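Local coordinates for protein voltage-sensor containing phosphatase (Ciona intestinalis, PDB 3V0G) that probably dephosphorylates membrane phosphoinositides under the control of a voltage sensor, using a cytoplasmic PTEN-like phosphatase domain joined to a C2 domain, at residues L136-L141 against K151-Y156; M37-S42 against N71-R76; N14-R19 against S46-P51; P64-I69 against D117-I122. The protein carries 1 engineered substitution. All blocks are in the same frame, centred on the assembly; numbering follows the deposited sequence.

Contact 1: L136-L141 against K151-Y156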
# COMPACT_ATOMS: atom_id res chain seq x y z
N LEU A 136 -0.35 2.60 7.80
CA LEU A 136 -0.55 2.10 9.15
C LEU A 136 -0.97 3.20 10.13
O LEU A 136 -1.73 2.94 11.05
CB LEU A 136 0.68 1.35 9.67
CG LEU A 136 0.72 -0.14 9.32
CD1 LEU A 136 0.83 -0.41 7.82
CD2 LEU A 136 1.84 -0.84 10.08
N VAL A 137 -0.47 4.41 9.92
CA VAL A 137 -0.86 5.54 10.76
C VAL A 137 -2.35 5.86 10.57
O VAL A 137 -3.07 6.08 11.54
CB VAL A 137 0.03 6.79 10.52
CG1 VAL A 137 -0.56 8.02 11.20
CG2 VAL A 137 1.45 6.54 11.03
N SER A 138 -2.82 5.86 9.32
CA SER A 138 -4.23 6.13 9.04
C SER A 138 -5.12 5.03 9.61
O SER A 138 -6.16 5.32 10.21
CB SER A 138 -4.48 6.32 7.54
OG SER A 138 -3.64 7.35 7.04
N SER A 139 -4.69 3.78 9.45
CA SER A 139 -5.41 2.65 10.03
C SER A 139 -5.52 2.80 11.56
O SER A 139 -6.61 2.65 12.12
CB SER A 139 -4.77 1.31 9.64
OG SER A 139 -4.89 1.09 8.24
N TRP A 140 -4.41 3.12 12.21
CA TRP A 140 -4.41 3.34 13.67
C TRP A 140 -5.34 4.47 14.11
O TRP A 140 -6.03 4.36 15.13
CB TRP A 140 -3.00 3.57 14.22
CG TRP A 140 -3.04 4.03 15.66
CD1 TRP A 140 -2.71 5.28 16.13
CD2 TRP A 140 -3.47 3.27 16.80
NE1 TRP A 140 -2.90 5.33 17.49
CE2 TRP A 140 -3.36 4.12 17.93
CE3 TRP A 140 -3.93 1.96 16.98
CZ2 TRP A 140 -3.70 3.69 19.22
CZ3 TRP A 140 -4.26 1.54 18.26
CH2 TRP A 140 -4.14 2.40 19.37
N LEU A 141 -5.34 5.57 13.35
CA LEU A 141 -6.19 6.71 13.68
C LEU A 141 -7.68 6.36 13.61
O LEU A 141 -8.48 6.92 14.35
CB LEU A 141 -5.87 7.92 12.79
CG LEU A 141 -4.48 8.55 12.88
CD1 LEU A 141 -4.32 9.63 11.82
CD2 LEU A 141 -4.16 9.10 14.28
N LYS A 151 -10.83 8.00 4.20
CA LYS A 151 -10.54 9.26 3.52
C LYS A 151 -10.07 10.34 4.50
O LYS A 151 -9.06 11.00 4.26
CB LYS A 151 -11.76 9.74 2.73
CG LYS A 151 -11.59 11.10 2.04
CD LYS A 151 -12.91 11.60 1.46
CE LYS A 151 -12.82 13.07 1.07
NZ LYS A 151 -14.13 13.62 0.58
N GLU A 152 -10.80 10.50 5.60
CA GLU A 152 -10.48 11.51 6.61
C GLU A 152 -9.14 11.27 7.29
O GLU A 152 -8.39 12.21 7.53
CB GLU A 152 -11.59 11.61 7.66
CG GLU A 152 -12.78 12.44 7.22
CD GLU A 152 -13.91 12.41 8.23
OE1 GLU A 152 -14.52 11.33 8.41
OE2 GLU A 152 -14.18 13.45 8.85
N ALA A 153 -8.86 10.01 7.61
CA ALA A 153 -7.60 9.64 8.25
C ALA A 153 -6.40 9.88 7.33
O ALA A 153 -5.38 10.41 7.76
CB ALA A 153 -7.63 8.19 8.70
N LEU A 154 -6.54 9.48 6.07
CA LEU A 154 -5.48 9.62 5.07
C LEU A 154 -5.16 11.07 4.77
O LEU A 154 -3.99 11.44 4.64
CB LEU A 154 -5.86 8.89 3.77
CG LEU A 154 -5.79 7.36 3.79
CD1 LEU A 154 -6.63 6.79 2.67
CD2 LEU A 154 -4.35 6.88 3.69
N GLU A 155 -6.20 11.89 4.67
CA GLU A 155 -6.06 13.31 4.38
C GLU A 155 -5.42 14.03 5.57
O GLU A 155 -4.59 14.93 5.39
CB GLU A 155 -7.40 13.93 3.99
CG GLU A 155 -7.93 13.41 2.65
CD GLU A 155 -9.03 14.25 2.04
OE1 GLU A 155 -9.31 14.05 0.84
OE2 GLU A 155 -9.62 15.10 2.74
N TYR A 156 -5.78 13.61 6.78
CA TYR A 156 -5.14 14.14 7.99
C TYR A 156 -3.66 13.78 8.03
O TYR A 156 -2.83 14.62 8.41
CB TYR A 156 -5.84 13.65 9.26
CG TYR A 156 -5.19 14.17 10.54
CD1 TYR A 156 -5.34 15.50 10.94
CD2 TYR A 156 -4.42 13.33 11.34
CE1 TYR A 156 -4.74 15.98 12.10
CE2 TYR A 156 -3.82 13.80 12.51
CZ TYR A 156 -3.98 15.12 12.88
OH TYR A 156 -3.39 15.59 14.03

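Contact 2: M37-S42 against N71-R76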
# COMPACT_ATOMS: atom_id res chain seq x y z
N MET A 37 7.88 9.00 10.80
CA MET A 37 9.28 9.37 10.54
C MET A 37 9.93 8.50 9.46
O MET A 37 9.42 7.44 9.11
CB MET A 37 10.09 9.29 11.84
CG MET A 37 10.14 7.90 12.47
SD MET A 37 11.11 7.88 13.98
CE MET A 37 11.13 6.13 14.38
N SER A 38 11.07 8.96 8.95
CA SER A 38 11.84 8.19 7.96
C SER A 38 12.72 7.13 8.64
O SER A 38 12.73 7.02 9.87
CB SER A 38 12.68 9.14 7.10
OG SER A 38 13.63 9.84 7.88
N PHE A 39 13.45 6.36 7.84
CA PHE A 39 14.27 5.26 8.35
C PHE A 39 15.42 5.74 9.24
O PHE A 39 16.16 6.64 8.86
CB PHE A 39 14.83 4.42 7.18
CG PHE A 39 15.33 3.06 7.59
CD1 PHE A 39 14.46 1.97 7.63
CD2 PHE A 39 16.66 2.87 7.93
CE1 PHE A 39 14.91 0.71 8.01
CE2 PHE A 39 17.13 1.61 8.31
CZ PHE A 39 16.25 0.53 8.35
N PRO A 40 15.56 5.13 10.44
CA PRO A 40 16.75 5.37 11.27
C PRO A 40 17.99 4.75 10.62
O PRO A 40 18.28 3.57 10.83
CB PRO A 40 16.41 4.69 12.60
CG PRO A 40 15.34 3.72 12.28
CD PRO A 40 14.57 4.28 11.12
N SER A 41 18.69 5.56 9.84
CA SER A 41 19.77 5.09 8.97
C SER A 41 21.12 4.93 9.68
O SER A 41 21.39 5.60 10.68
CB SER A 41 19.93 6.04 7.78
OG SER A 41 18.76 6.07 6.99
N SER A 42 21.94 4.04 9.13
CA SER A 42 23.31 3.84 9.59
C SER A 42 24.17 5.08 9.34
O SER A 42 23.89 5.86 8.43
CB SER A 42 23.93 2.62 8.90
OG SER A 42 23.95 2.79 7.49
N ASN A 71 8.96 -0.71 12.51
CA ASN A 71 9.73 -0.75 11.27
C ASN A 71 8.94 -1.48 10.19
O ASN A 71 8.73 -2.69 10.26
CB ASN A 71 11.10 -1.42 11.48
CG ASN A 71 11.92 -1.50 10.20
OD1 ASN A 71 11.56 -0.95 9.16
ND2 ASN A 71 13.05 -2.20 10.27
N LEU A 72 8.49 -0.72 9.18
CA LEU A 72 7.62 -1.25 8.13
C LEU A 72 8.39 -1.69 6.89
O LEU A 72 7.79 -2.01 5.86
CB LEU A 72 6.57 -0.21 7.75
CG LEU A 72 5.31 -0.09 8.62
CD1 LEU A 72 5.61 0.12 10.10
CD2 LEU A 72 4.41 1.03 8.11
N CYS A 73 9.72 -1.72 6.99
CA CYS A 73 10.56 -2.05 5.86
C CYS A 73 10.91 -3.53 5.78
O CYS A 73 11.63 -4.05 6.62
CB CYS A 73 11.84 -1.21 5.90
SG CYS A 73 11.54 0.54 5.73
N SER A 74 10.40 -4.20 4.75
CA SER A 74 10.80 -5.57 4.46
C SER A 74 12.28 -5.63 4.06
O SER A 74 12.96 -6.63 4.28
CB SER A 74 9.93 -6.15 3.35
OG SER A 74 10.20 -5.51 2.11
N GLU A 75 12.77 -4.53 3.48
CA GLU A 75 14.09 -4.48 2.85
C GLU A 75 15.24 -4.29 3.83
O GLU A 75 16.39 -4.60 3.50
CB GLU A 75 14.16 -3.36 1.80
CG GLU A 75 13.07 -3.37 0.72
CD GLU A 75 11.82 -2.58 1.11
OE1 GLU A 75 10.86 -2.59 0.32
OE2 GLU A 75 11.80 -1.95 2.19
N ARG A 76 14.95 -3.76 5.02
CA ARG A 76 16.02 -3.36 5.93
C ARG A 76 15.62 -3.27 7.40
O ARG A 76 14.63 -2.64 7.76
CB ARG A 76 16.62 -2.02 5.48
CG ARG A 76 18.01 -1.75 6.02
CD ARG A 76 18.52 -0.40 5.56
NE ARG A 76 19.89 -0.17 6.02
CZ ARG A 76 20.57 0.96 5.83
NH1 ARG A 76 20.01 1.98 5.19
NH2 ARG A 76 21.80 1.07 6.29

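Contact 3: N14-R19 against S46-P51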
# COMPACT_ATOMS: atom_id res chain seq x y z
N ASN A 14 8.64 22.78 6.19
CA ASN A 14 8.63 23.17 7.61
C ASN A 14 7.90 22.15 8.49
O ASN A 14 8.18 22.04 9.69
CB ASN A 14 8.01 24.56 7.78
CG ASN A 14 8.91 25.67 7.25
OD1 ASN A 14 10.05 25.44 6.86
ND2 ASN A 14 8.38 26.89 7.24
N LYS A 15 6.97 21.41 7.89
CA LYS A 15 6.26 20.33 8.57
C LYS A 15 7.10 19.05 8.60
O LYS A 15 6.95 18.22 9.51
CB LYS A 15 4.92 20.05 7.88
CG LYS A 15 3.92 21.21 7.93
CD LYS A 15 2.72 20.96 7.02
CE LYS A 15 1.75 22.12 7.06
NZ LYS A 15 0.61 21.93 6.11
N ARG A 16 7.97 18.91 7.61
CA ARG A 16 8.79 17.71 7.42
C ARG A 16 9.79 17.48 8.55
O ARG A 16 9.74 16.45 9.23
CB ARG A 16 9.52 17.78 6.06
CG ARG A 16 10.38 16.56 5.73
CD ARG A 16 11.29 16.85 4.54
NE ARG A 16 12.02 15.67 4.08
CZ ARG A 16 13.30 15.42 4.34
NH1 ARG A 16 13.86 14.31 3.87
NH2 ARG A 16 14.02 16.26 5.07
N ARG A 17 10.69 18.43 8.76
CA ARG A 17 11.81 18.24 9.68
C ARG A 17 11.59 18.81 11.08
O ARG A 17 11.24 19.98 11.24
CB ARG A 17 13.12 18.76 9.08
CG ARG A 17 13.67 17.90 7.95
CD ARG A 17 15.18 18.09 7.77
NE ARG A 17 15.96 17.27 8.70
CZ ARG A 17 16.40 16.04 8.44
NH1 ARG A 17 16.13 15.46 7.28
NH2 ARG A 17 17.10 15.38 9.35
N TYR A 18 11.81 17.95 12.07
CA TYR A 18 11.82 18.33 13.48
C TYR A 18 13.15 19.02 13.77
O TYR A 18 14.21 18.46 13.48
CB TYR A 18 11.66 17.08 14.35
CG TYR A 18 11.43 17.35 15.82
CD1 TYR A 18 10.14 17.48 16.33
CD2 TYR A 18 12.51 17.46 16.70
CE1 TYR A 18 9.93 17.73 17.68
CE2 TYR A 18 12.30 17.70 18.05
CZ TYR A 18 11.01 17.83 18.53
OH TYR A 18 10.80 18.08 19.87
N ARG A 19 13.09 20.23 14.33
CA ARG A 19 14.29 21.02 14.56
C ARG A 19 14.40 21.57 15.99
O ARG A 19 15.22 22.45 16.27
CB ARG A 19 14.38 22.16 13.54
CG ARG A 19 15.80 22.55 13.15
CD ARG A 19 15.81 23.43 11.90
NE ARG A 19 15.24 22.76 10.74
CZ ARG A 19 15.92 21.99 9.89
NH1 ARG A 19 15.30 21.43 8.87
NH2 ARG A 19 17.22 21.78 10.06
N SER A 46 23.33 13.30 8.09
CA SER A 46 22.00 13.82 8.42
C SER A 46 21.37 14.67 7.32
O SER A 46 20.40 15.39 7.57
CB SER A 46 22.05 14.58 9.75
OG SER A 46 22.90 15.71 9.67
N LEU A 47 21.92 14.59 6.11
CA LEU A 47 21.36 15.29 4.95
C LEU A 47 20.33 14.41 4.26
O LEU A 47 20.67 13.46 3.55
CB LEU A 47 22.49 15.73 4.00
CG LEU A 47 22.27 16.60 2.74
CD1 LEU A 47 22.16 15.75 1.48
CD2 LEU A 47 21.09 17.56 2.87
N PHE A 48 19.06 14.74 4.48
CA PHE A 48 17.90 13.96 3.99
C PHE A 48 17.83 12.53 4.53
O PHE A 48 17.26 11.64 3.88
CB PHE A 48 17.81 13.99 2.45
CG PHE A 48 17.87 15.37 1.85
CD1 PHE A 48 17.11 16.41 2.37
CD2 PHE A 48 18.68 15.62 0.75
CE1 PHE A 48 17.17 17.69 1.82
CE2 PHE A 48 18.75 16.90 0.19
CZ PHE A 48 17.99 17.93 0.73
N ARG A 49 18.41 12.32 5.71
CA ARG A 49 18.30 11.04 6.43
C ARG A 49 18.44 11.20 7.94
O ARG A 49 19.11 12.12 8.43
CB ARG A 49 19.26 9.98 5.87
CG ARG A 49 20.68 10.46 5.60
CD ARG A 49 21.43 9.45 4.75
NE ARG A 49 21.98 8.35 5.53
CZ ARG A 49 22.18 7.11 5.07
NH1 ARG A 49 21.85 6.80 3.82
NH2 ARG A 49 22.69 6.19 5.86
N ASN A 50 17.79 10.31 8.68
CA ASN A 50 17.82 10.33 10.14
C ASN A 50 18.88 9.37 10.69
O ASN A 50 18.70 8.15 10.61
CB ASN A 50 16.45 9.95 10.72
CG ASN A 50 15.35 10.95 10.36
OD1 ASN A 50 15.58 11.95 9.68
ND2 ASN A 50 14.14 10.67 10.83
N PRO A 51 19.97 9.91 11.26
CA PRO A 51 21.00 9.04 11.83
C PRO A 51 20.43 8.25 13.00
O PRO A 51 19.79 8.84 13.88
CB PRO A 51 22.08 10.02 12.32
CG PRO A 51 21.73 11.35 11.74
CD PRO A 51 20.26 11.34 11.51
O HOH W 1 15.58 12.40 6.91

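Contact 4: P64-I69 against D117-I122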
# COMPACT_ATOMS: atom_id res chain seq x y z
N PRO A 64 11.05 8.62 27.64
CA PRO A 64 11.79 7.56 28.33
C PRO A 64 10.90 6.42 28.80
O PRO A 64 9.96 6.65 29.56
CB PRO A 64 12.42 8.29 29.53
CG PRO A 64 12.29 9.74 29.23
CD PRO A 64 11.05 9.87 28.42
N ASP A 65 11.19 5.21 28.32
CA ASP A 65 10.45 3.99 28.67
C ASP A 65 8.96 4.03 28.33
O ASP A 65 8.15 3.32 28.93
CB ASP A 65 10.68 3.61 30.14
CG ASP A 65 12.02 2.94 30.37
OD1 ASP A 65 12.35 1.99 29.64
OD2 ASP A 65 12.75 3.37 31.29
N LYS A 66 8.61 4.87 27.36
CA LYS A 66 7.22 5.07 26.96
C LYS A 66 7.05 5.11 25.44
O LYS A 66 6.11 5.72 24.93
CB LYS A 66 6.67 6.36 27.57
CG LYS A 66 6.46 6.31 29.07
CD LYS A 66 6.07 7.68 29.62
CE LYS A 66 5.90 7.64 31.13
NZ LYS A 66 4.70 6.85 31.55
N PHE A 67 7.96 4.44 24.72
CA PHE A 67 7.90 4.40 23.26
C PHE A 67 7.91 2.98 22.67
O PHE A 67 8.47 2.05 23.26
CB PHE A 67 9.00 5.26 22.62
CG PHE A 67 10.40 4.70 22.77
CD1 PHE A 67 10.91 3.78 21.85
CD2 PHE A 67 11.21 5.11 23.82
CE1 PHE A 67 12.19 3.26 21.99
CE2 PHE A 67 12.50 4.61 23.97
CZ PHE A 67 13.00 3.68 23.05
N ARG A 68 7.29 2.85 21.51
CA ARG A 68 7.35 1.63 20.70
C ARG A 68 7.60 2.01 19.24
O ARG A 68 6.90 2.85 18.68
CB ARG A 68 6.05 0.83 20.85
CG ARG A 68 6.14 -0.58 20.30
CD ARG A 68 5.08 -1.48 20.93
NE ARG A 68 5.21 -2.87 20.48
CZ ARG A 68 6.07 -3.75 20.98
NH1 ARG A 68 6.92 -3.42 21.95
NH2 ARG A 68 6.10 -4.99 20.49
N ILE A 69 8.62 1.39 18.64
CA ILE A 69 9.02 1.70 17.27
C ILE A 69 8.51 0.63 16.31
O ILE A 69 8.65 -0.57 16.58
CB ILE A 69 10.58 1.79 17.13
CG1 ILE A 69 11.19 2.70 18.21
CG2 ILE A 69 10.98 2.22 15.71
CD1 ILE A 69 10.79 4.18 18.15
N ASP A 117 -0.94 2.76 29.16
CA ASP A 117 -0.39 4.01 29.69
C ASP A 117 -0.70 5.17 28.74
O ASP A 117 -0.31 5.13 27.57
CB ASP A 117 1.13 3.88 29.88
CG ASP A 117 1.73 5.01 30.71
OD1 ASP A 117 2.66 4.73 31.50
OD2 ASP A 117 1.29 6.18 30.59
N PRO A 118 -1.42 6.20 29.23
CA PRO A 118 -1.77 7.40 28.47
C PRO A 118 -0.57 8.15 27.90
O PRO A 118 -0.72 8.88 26.91
CB PRO A 118 -2.49 8.29 29.50
CG PRO A 118 -2.17 7.68 30.84
CD PRO A 118 -2.04 6.22 30.57
N ASP A 119 0.60 7.97 28.51
CA ASP A 119 1.81 8.67 28.08
C ASP A 119 2.65 7.88 27.06
O ASP A 119 3.68 8.36 26.58
CB ASP A 119 2.66 9.07 29.29
CG ASP A 119 1.90 9.97 30.26
OD1 ASP A 119 2.01 9.76 31.49
OD2 ASP A 119 1.18 10.88 29.80
N HIS A 120 2.19 6.66 26.74
CA HIS A 120 2.84 5.83 25.72
C HIS A 120 2.72 6.44 24.33
O HIS A 120 1.71 7.05 23.99
CB HIS A 120 2.27 4.41 25.72
CG HIS A 120 2.86 3.51 26.76
ND1 HIS A 120 2.31 2.29 27.08
CD2 HIS A 120 3.95 3.65 27.56
CE1 HIS A 120 3.04 1.71 28.02
NE2 HIS A 120 4.03 2.52 28.33
N VAL A 121 3.77 6.26 23.53
CA VAL A 121 3.79 6.74 22.14
C VAL A 121 4.20 5.65 21.15
O VAL A 121 4.95 4.73 21.48
CB VAL A 121 4.69 8.01 21.94
CG1 VAL A 121 4.29 9.14 22.88
CG2 VAL A 121 6.18 7.67 22.08
N ILE A 122 3.67 5.75 19.93
CA ILE A 122 4.10 4.88 18.85
C ILE A 122 4.77 5.69 17.76
O ILE A 122 4.31 6.77 17.41
CB ILE A 122 2.93 4.01 18.28
CG1 ILE A 122 1.79 4.89 17.74
CG2 ILE A 122 2.44 3.03 19.34
CD1 ILE A 122 0.69 4.12 17.02

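Contact 1: L136-L141 against K151-Y156
Ala-153 presses its methyl group against one turn of helix 131-143, with CB 3.6 Å from Ser-138 O and 3.8 Å from Ser-138 CB. The small side chains at this point let the axes of the two segments approach to 8.5 Å, running in largely opposed directions at 129°. The same methyl also meets Leu-141 more loosely, the two CB atoms lying 4.5 Å apart. Next along the helix, Leu-154 leaves the backbone pointing away from the partner, yet its CD2 branch turns back to reach Ser-138 OG at 3.5 Å. This is plain van der Waals contact, since the hydroxyl is hydrogen-bonded to Gly-134 O, one turn earlier in its own helix. A turn after Ala-153, Tyr-156 carries its ring anti to the backbone N (chi1 179°), which brings CD2 to within 3.7 Å of Leu-141 CD1. That methyl touches the ring at its edge, near the ring plane, while the phenol OH bonds to Val-30 O. The interface is thus mostly van der Waals helix-helix packing, without cross-helix hydrogen bonds. Val-182 of helix 176-191 touches both Ser-138 and Leu-154, and Trp-140 carries helix 131-143 onto helix 100-115 and, with Val-137, onto strand 121-125.

Contact 2: M37-S42 against N71-R76
Phe-39 overlaps the aliphatic run of Arg-76 at the CE2-CZ rim: Arg-76 CB, CG and CD pass about 3 Å to one side of the ring plane, CD lying 3.7 Å from Phe-39 CE2. The arginine is extended from CG to NE, and its guanidinium ends up nearly parallel to the ring, the planes 13° apart. Beyond the ring, Arg-76 NH2 makes a weak hydrogen bond of 3.0 Å to Ser-42 OG, bent to 127° at the hydrogen. Arg-76 O meets the ring edge, near its plane, 3.4 Å from Phe-39 CE1. Strands 34-41 and 67-73 do not pair here. Both are parallel neighbours of strand 121-125, and their C-terminal ends flank His-125, where the phosphatase signature loop begins. Asn-71 organises the exit from strand 67-73: its OD1 accepts from Cys-73 N at 2.9 Å in an Asx turn, from above the amide carbonyl plane. Asn-71 ND2 donates almost straight to a lone pair of Arg-76 O (3.0 Å, 173°), fixing the amide's rotation. Cys-73 SG approaches Phe-39 CD1 obliquely at 3.8 Å, a sulfur-aromatic contact, and the cysteine side chain is about 5 Å from a bound phosphate ion, probably from the crystallisation medium.

Contact 3: N14-R19 against S46-P51
Arg-17 and Asn-50 are joined through a water rather than directly: Arg-17 NH1 donates to it at 3.1 Å, and it donates in turn to Asn-50 OD1 at 2.8 Å. A bend at chi3 (83°) swings the Arg-17 guanidinium across to the loop, almost perpendicular to the asparagine amide. Ser-46 O lies over one guanidinium face, 3.7 Å from Arg-17 NH2, whereas Arg-49 O is at the edge. Arg-16 reaches the same loop differently, its chain stretched from CG to NE and its terminal group turned at chi4 (-102°). The guanidinium stands steeply to the Phe-48 ring and meets its edge, Arg-16 NH2 being 4.1 Å from Phe-48 CD1. Asp-24, just before strand 25-29, salt-bridges Arg-17 NE, and Asp-26 N, within that strand, gives Asn-50 OD1 a second donor at the margin of the phosphatase sheet. Arg-16 NH2 and Arg-17 NH1, both donors, are 3.2 Å apart, a proximity probably eased by the Asp-24 salt bridge and, more weakly, by the long ion pair of Arg-16 with Asp-26. The segments meet through one water and van der Waals contact, their polar groups anchored mainly from outside, and the join is probably less rigid than a directly bonded one.

Contact 4: P64-I69 against D117-I122
Val-121 and Phe-67 pair in a parallel beta ladder, and Val-121 makes both backbone bonds between these segments: Val-121 N donates to Lys-66 O at 2.8 Å, and Val-121 O accepts from Arg-68 N at 3.0 Å. The ladder continues through Arg-68 and Ala-123. CA-H...O contacts accompany these bonds, among them Phe-67 CA to Val-121 O at 3.5 Å. Strand 67-73 lies between strands 87-92 and 121-125, which are joined by a beta-alpha-beta crossover through helix 100-115. Apolar packing is modest: Phe-67 CB touches Val-121 CG2 at 3.7 Å, on the sheet face where Phe-67 meets Phe-59. Charge takes over before the strands begin. Lys-66 runs alongside Asp-119, then kinks at chi4 (-69°) so that its NZ forms a salt bridge to Asp-117 OD1 of 2.9 Å; Asp-119 OD1, at 4.0 Å, adds only a long ion pair. Asp-117 OD2 accepts from Asp-119 N at 2.8 Å in an Asx turn, within the type I turn that leads to His-120. Packing round the imidazole completes the join. His-120 stacks on Trp-113 and bonds to its carbonyl through ND1, Asp-117 CB sits over the centre of one ring face, and Lys-66 CB lies at the ring edge. Because Asp-117 serves both lysine and turn, the salt bridge couples the loop entering strand 121-125 to the loop entering 67-73, and the paired acids probably stabilise the lysine's charge.

Overall arrangement
All four contacts belong to the phosphatase domain. Contacts 1 and 2 are largely buried, contact 4 passes from a strand core to a charged outer end, and contact 3 lies on the surface. Contacts 2 and 4 share strand 67-73, one at its exit and the other at its entry, and Met-37 packs on Ile-69 between them. Contact 3 continues from contact 2 through the pairing of strands 34-41 and 50-51, where Ser-41 N probably bonds to Asn-50 O. Contact 1 belongs to the helices packed on the sheet: Leu-136 packs on Leu-72, and Trp-140 on Ile-122. Chemistry follows position, from apolar helix packing, through ring and amide contacts and backbone ladder, to hydrated arginines.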